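Local coordinates for cyanophycinase-like exopeptidase (actinobacterium SCGC AAA027-L06, PDB 6NQC), which probably hydrolyses peptide bonds as a serine exopeptidase of family S51, related to the enzymes that degrade cyanophycin, at residues A[117-129]-A[152-164]. Residues are numbered along the deposited sequence; the frame is centred on the assembly and turned at random.
Sequences IYFSGGDPHYLAD and GCSAGAMVLSTHV
Val164 lays its CG1 over one face of the His125 imidazole, a CH-pi contact 4.0 Å from methyl carbon to ring centroid, while the ring's ND1 is hydrogen-bonded to the hydroxyl of Thr175. At the other end of the contact, Cys153 CB packs against the hydroxyl end of Tyr118, 3.3 Å from its OH, and Phe119 sets its CB over Gly156 CA, its ring continuing onto Leu160 and helix 135-145. Back at the imidazole, with CG1 anti to the backbone N (chi1 178°), that one methyl of Val164 reaches both the ring and Pro124 CB. The Pro124 ring is the hub of this end: its CB meets Ala155 CB at 3.8 Å, and its CG lies alongside the bent end of Met158. Next to it, Val159 divides its branches, CG1 against the Pro124 carbonyl and Ala128, CG2 pressed tightly on Leu127 CD2 at 3.4 Å, the two side chains crossing at about a right angle. Strands 116-119 and 149-153 run parallel, and Cys153 N donates to Phe119 O (3.0 Å). Beyond the strands, water 1 accepts from Gly122 N and from Ala155 N (3.1 Å), bridging the loop after strand 116-119 and the start of helix 155-158. Gly152, Ser154 and Gly156 fit the GxSxG nucleophile elbow, and the positive phi of Ser154 (57°) is consistent with the strained strand-to-helix turn of such an elbow; Ser154 OG makes a weak hydrogen bond with His189 NE2. A water held by two backbone N-H groups beside this serine is consistent with an oxyanion hole formed by Gly122 and Ala155.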
loop_
_atom_site.group_PDB
_atom_site.type_symbol
_atom_site.label_atom_id
_atom_site.label_comp_id
_atom_site.label_asym_id
_atom_site.label_seq_id
_atom_site.Cartn_x
_atom_site.Cartn_y
_atom_site.Cartn_z
ATOM N N ILE A 117 -6.714 -6.326 0.979
ATOM C CA ILE A 117 -5.592 -6.447 1.901
ATOM C C ILE A 117 -4.918 -5.088 1.933
ATOM O O ILE A 117 -4.639 -4.519 0.868
ATOM C CB ILE A 117 -4.635 -7.568 1.470
ATOM C CG1 ILE A 117 -5.381 -8.900 1.478
ATOM C CG2 ILE A 117 -3.439 -7.621 2.358
ATOM C CD1 ILE A 117 -4.567 -10.011 0.812
ATOM N N TYR A 118 -4.740 -4.522 3.137
ATOM C CA TYR A 118 -4.260 -3.153 3.338
ATOM C C TYR A 118 -3.008 -3.157 4.209
ATOM O O TYR A 118 -3.036 -3.693 5.315
ATOM C CB TYR A 118 -5.362 -2.304 4.001
ATOM C CG TYR A 118 -5.246 -0.836 3.735
ATOM C CD1 TYR A 118 -4.278 -0.068 4.400
ATOM C CD2 TYR A 118 -6.064 -0.200 2.800
ATOM C CE1 TYR A 118 -4.159 1.276 4.157
ATOM C CE2 TYR A 118 -5.922 1.149 2.544
ATOM C CZ TYR A 118 -4.958 1.880 3.244
ATOM O OH TYR A 118 -4.781 3.230 3.033
ATOM N N PHE A 119 -1.896 -2.587 3.695
ATOM C CA PHE A 119 -0.715 -2.329 4.517
ATOM C C PHE A 119 -0.821 -0.916 5.086
ATOM O O PHE A 119 -0.767 0.057 4.334
ATOM C CB PHE A 119 0.587 -2.448 3.714
ATOM C CG PHE A 119 0.873 -3.821 3.216
ATOM C CD1 PHE A 119 1.084 -4.864 4.098
ATOM C CD2 PHE A 119 0.965 -4.069 1.861
ATOM C CE1 PHE A 119 1.368 -6.151 3.631
ATOM C CE2 PHE A 119 1.228 -5.344 1.383
ATOM C CZ PHE A 119 1.424 -6.400 2.275
ATOM N N SER A 120 -0.951 -0.783 6.405
ATOM C CA SER A 120 -0.949 0.545 7.005
ATOM C C SER A 120 0.490 1.025 7.237
ATOM O O SER A 120 1.474 0.322 6.955
ATOM C CB SER A 120 -1.760 0.564 8.296
ATOM O OG SER A 120 -1.396 -0.502 9.150
ATOM N N GLY A 121 0.593 2.262 7.719
ATOM C CA GLY A 121 1.855 2.973 7.778
ATOM C C GLY A 121 2.745 2.559 8.963
ATOM O O GLY A 121 2.363 1.796 9.851
ATOM N N GLY A 122 3.964 3.077 8.927
ATOM C CA GLY A 122 4.994 2.789 9.888
ATOM C C GLY A 122 6.374 2.888 9.249
ATOM O O GLY A 122 6.704 3.864 8.578
ATOM N N ASP A 123 7.197 1.886 9.480
ATOM C CA ASP A 123 8.580 1.868 9.019
ATOM C C ASP A 123 8.650 1.012 7.753
ATOM O O ASP A 123 8.414 -0.199 7.815
ATOM C CB ASP A 123 9.475 1.310 10.125
ATOM C CG ASP A 123 10.934 1.155 9.704
ATOM O OD1 ASP A 123 11.287 1.392 8.535
ATOM O OD2 ASP A 123 11.706 0.768 10.579
ATOM N N PRO A 124 8.924 1.600 6.587
ATOM C CA PRO A 124 8.931 0.803 5.370
ATOM C C PRO A 124 10.061 -0.202 5.342
ATOM O O PRO A 124 9.897 -1.271 4.759
ATOM C CB PRO A 124 9.078 1.860 4.261
ATOM C CG PRO A 124 9.831 2.934 4.920
ATOM C CD PRO A 124 9.366 2.992 6.346
ATOM N N HIS A 125 11.195 0.090 5.978
ATOM C CA HIS A 125 12.278 -0.885 5.984
ATOM C C HIS A 125 11.888 -2.108 6.796
ATOM O O HIS A 125 12.144 -3.246 6.368
ATOM C CB HIS A 125 13.549 -0.231 6.497
ATOM C CG HIS A 125 13.974 0.913 5.642
ATOM N ND1 HIS A 125 14.629 0.731 4.443
ATOM C CD2 HIS A 125 13.783 2.251 5.772
ATOM C CE1 HIS A 125 14.859 1.913 3.891
ATOM N NE2 HIS A 125 14.352 2.851 4.671
ATOM N N TYR A 126 11.240 -1.903 7.946
ATOM C CA TYR A 126 10.802 -3.036 8.747
ATOM C C TYR A 126 9.705 -3.824 8.030
ATOM O O TYR A 126 9.706 -5.061 8.059
ATOM C CB TYR A 126 10.334 -2.559 10.120
ATOM C CG TYR A 126 10.062 -3.688 11.094
ATOM C CD1 TYR A 126 11.098 -4.413 11.653
ATOM C CD2 TYR A 126 8.747 -4.021 11.456
ATOM C CE1 TYR A 126 10.867 -5.451 12.544
ATOM C CE2 TYR A 126 8.484 -5.071 12.338
ATOM C CZ TYR A 126 9.558 -5.784 12.881
ATOM O OH TYR A 126 9.334 -6.828 13.758
ATOM N N LEU A 127 8.756 -3.119 7.392
ATOM C CA LEU A 127 7.692 -3.802 6.679
ATOM C C LEU A 127 8.293 -4.735 5.648
ATOM O O LEU A 127 7.982 -5.932 5.615
ATOM C CB LEU A 127 6.758 -2.794 6.010
ATOM C CG LEU A 127 5.635 -3.421 5.149
ATOM C CD1 LEU A 127 4.905 -4.530 5.928
ATOM C CD2 LEU A 127 4.658 -2.366 4.674
ATOM N N ALA A 128 9.194 -4.197 4.812
ATOM C CA ALA A 128 9.822 -4.980 3.764
ATOM C C ALA A 128 10.632 -6.147 4.328
ATOM O O ALA A 128 10.474 -7.299 3.892
ATOM C CB ALA A 128 10.741 -4.081 2.934
ATOM N N ASP A 129 11.542 -5.863 5.258
ATOM C CA ASP A 129 12.400 -6.921 5.796
ATOM C C ASP A 129 11.593 -8.015 6.493
ATOM O O ASP A 129 11.983 -9.180 6.473
ATOM C CB ASP A 129 13.405 -6.332 6.774
ATOM C CG ASP A 129 14.505 -5.512 6.096
ATOM O OD1 ASP A 129 14.723 -5.656 4.875
ATOM O OD2 ASP A 129 15.127 -4.696 6.795
ATOM N N GLY A 152 -1.565 0.057 -0.050
ATOM C CA GLY A 152 -0.610 0.417 0.969
ATOM C C GLY A 152 -0.572 1.914 1.151
ATOM O O GLY A 152 -0.659 2.693 0.188
ATOM N N CYS A 153 -0.495 2.319 2.411
ATOM C CA CYS A 153 -0.508 3.722 2.792
ATOM C C CYS A 153 0.840 4.098 3.396
ATOM O O CYS A 153 1.348 3.392 4.276
ATOM C CB CYS A 153 -1.640 3.985 3.772
ATOM S SG CYS A 153 -1.673 5.642 4.385
ATOM N N SER A 154 1.428 5.187 2.884
ATOM C CA SER A 154 2.711 5.721 3.342
ATOM C C SER A 154 3.784 4.641 3.212
ATOM O O SER A 154 4.107 4.232 2.085
ATOM C CB SER A 154 2.559 6.250 4.775
ATOM O OG SER A 154 3.703 6.995 5.104
ATOM N N ALA A 155 4.302 4.127 4.337
ATOM C CA ALA A 155 5.267 3.036 4.271
ATOM C C ALA A 155 4.728 1.881 3.455
ATOM O O ALA A 155 5.490 1.173 2.783
ATOM C CB ALA A 155 5.643 2.536 5.664
ATOM N N GLY A 156 3.412 1.626 3.562
ATOM C CA GLY A 156 2.816 0.509 2.854
ATOM C C GLY A 156 2.816 0.673 1.355
ATOM O O GLY A 156 2.837 -0.313 0.613
ATOM N N ALA A 157 2.775 1.906 0.889
ATOM C CA ALA A 157 2.940 2.173 -0.524
ATOM C C ALA A 157 4.406 2.078 -0.950
ATOM O O ALA A 157 4.715 1.599 -2.049
ATOM C CB ALA A 157 2.367 3.546 -0.848
ATOM N N MET A 158 5.337 2.517 -0.096
ATOM C CA MET A 158 6.759 2.511 -0.477
ATOM C C MET A 158 7.269 1.097 -0.718
ATOM O O MET A 158 8.112 0.862 -1.602
ATOM C CB MET A 158 7.596 3.204 0.608
ATOM C CG MET A 158 7.248 4.693 0.771
ATOM S SD MET A 158 8.062 5.501 2.162
ATOM C CE MET A 158 9.795 5.362 1.645
ATOM N N VAL A 159 6.765 0.126 0.049
ATOM C CA VAL A 159 7.368 -1.201 -0.045
ATOM C C VAL A 159 6.864 -1.985 -1.252
ATOM O O VAL A 159 7.360 -3.082 -1.517
ATOM C CB VAL A 159 7.112 -2.057 1.205
ATOM C CG1 VAL A 159 7.713 -1.413 2.457
ATOM C CG2 VAL A 159 5.612 -2.253 1.397
ATOM N N LEU A 160 5.918 -1.447 -2.014
ATOM C CA LEU A 160 5.412 -2.147 -3.192
ATOM C C LEU A 160 6.362 -2.042 -4.398
ATOM O O LEU A 160 6.246 -2.856 -5.323
ATOM C CB LEU A 160 4.015 -1.603 -3.555
ATOM C CG LEU A 160 2.988 -1.686 -2.420
ATOM C CD1 LEU A 160 1.642 -1.151 -2.809
ATOM C CD2 LEU A 160 2.912 -3.123 -1.906
ATOM N N SER A 161 7.291 -1.082 -4.383
ATOM C CA SER A 161 8.312 -0.945 -5.412
ATOM C C SER A 161 9.397 -2.010 -5.231
ATOM O O SER A 161 9.377 -2.819 -4.292
ATOM C CB SER A 161 8.965 0.436 -5.337
ATOM O OG SER A 161 8.061 1.455 -5.697
ATOM N N THR A 162 10.382 -1.978 -6.135
ATOM C CA THR A 162 11.488 -2.926 -6.041
ATOM C C THR A 162 12.442 -2.546 -4.912
ATOM O O THR A 162 13.066 -3.423 -4.316
ATOM C CB THR A 162 12.302 -2.998 -7.361
ATOM O OG1 THR A 162 12.830 -1.691 -7.679
ATOM C CG2 THR A 162 11.459 -3.533 -8.494
ATOM N N HIS A 163 12.535 -1.253 -4.585
ATOM C CA HIS A 163 13.503 -0.745 -3.625
ATOM C C HIS A 163 12.908 0.353 -2.763
ATOM O O HIS A 163 12.047 1.122 -3.210
ATOM C CB HIS A 163 14.747 -0.222 -4.333
ATOM C CG HIS A 163 15.449 -1.288 -5.107
ATOM N ND1 HIS A 163 15.034 -1.671 -6.356
ATOM C CD2 HIS A 163 16.465 -2.118 -4.769
ATOM C CE1 HIS A 163 15.800 -2.661 -6.777
ATOM N NE2 HIS A 163 16.666 -2.957 -5.827
ATOM N N VAL A 164 13.416 0.435 -1.537
ATOM C CA VAL A 164 12.954 1.402 -0.543
ATOM C C VAL A 164 14.150 2.262 -0.158
ATOM O O VAL A 164 15.146 1.721 0.334
ATOM C CB VAL A 164 12.359 0.722 0.698
ATOM C CG1 VAL A 164 11.955 1.760 1.691
ATOM C CG2 VAL A 164 11.160 -0.197 0.279
HETATM O O HOH W 1 4.407 5.366 7.126
#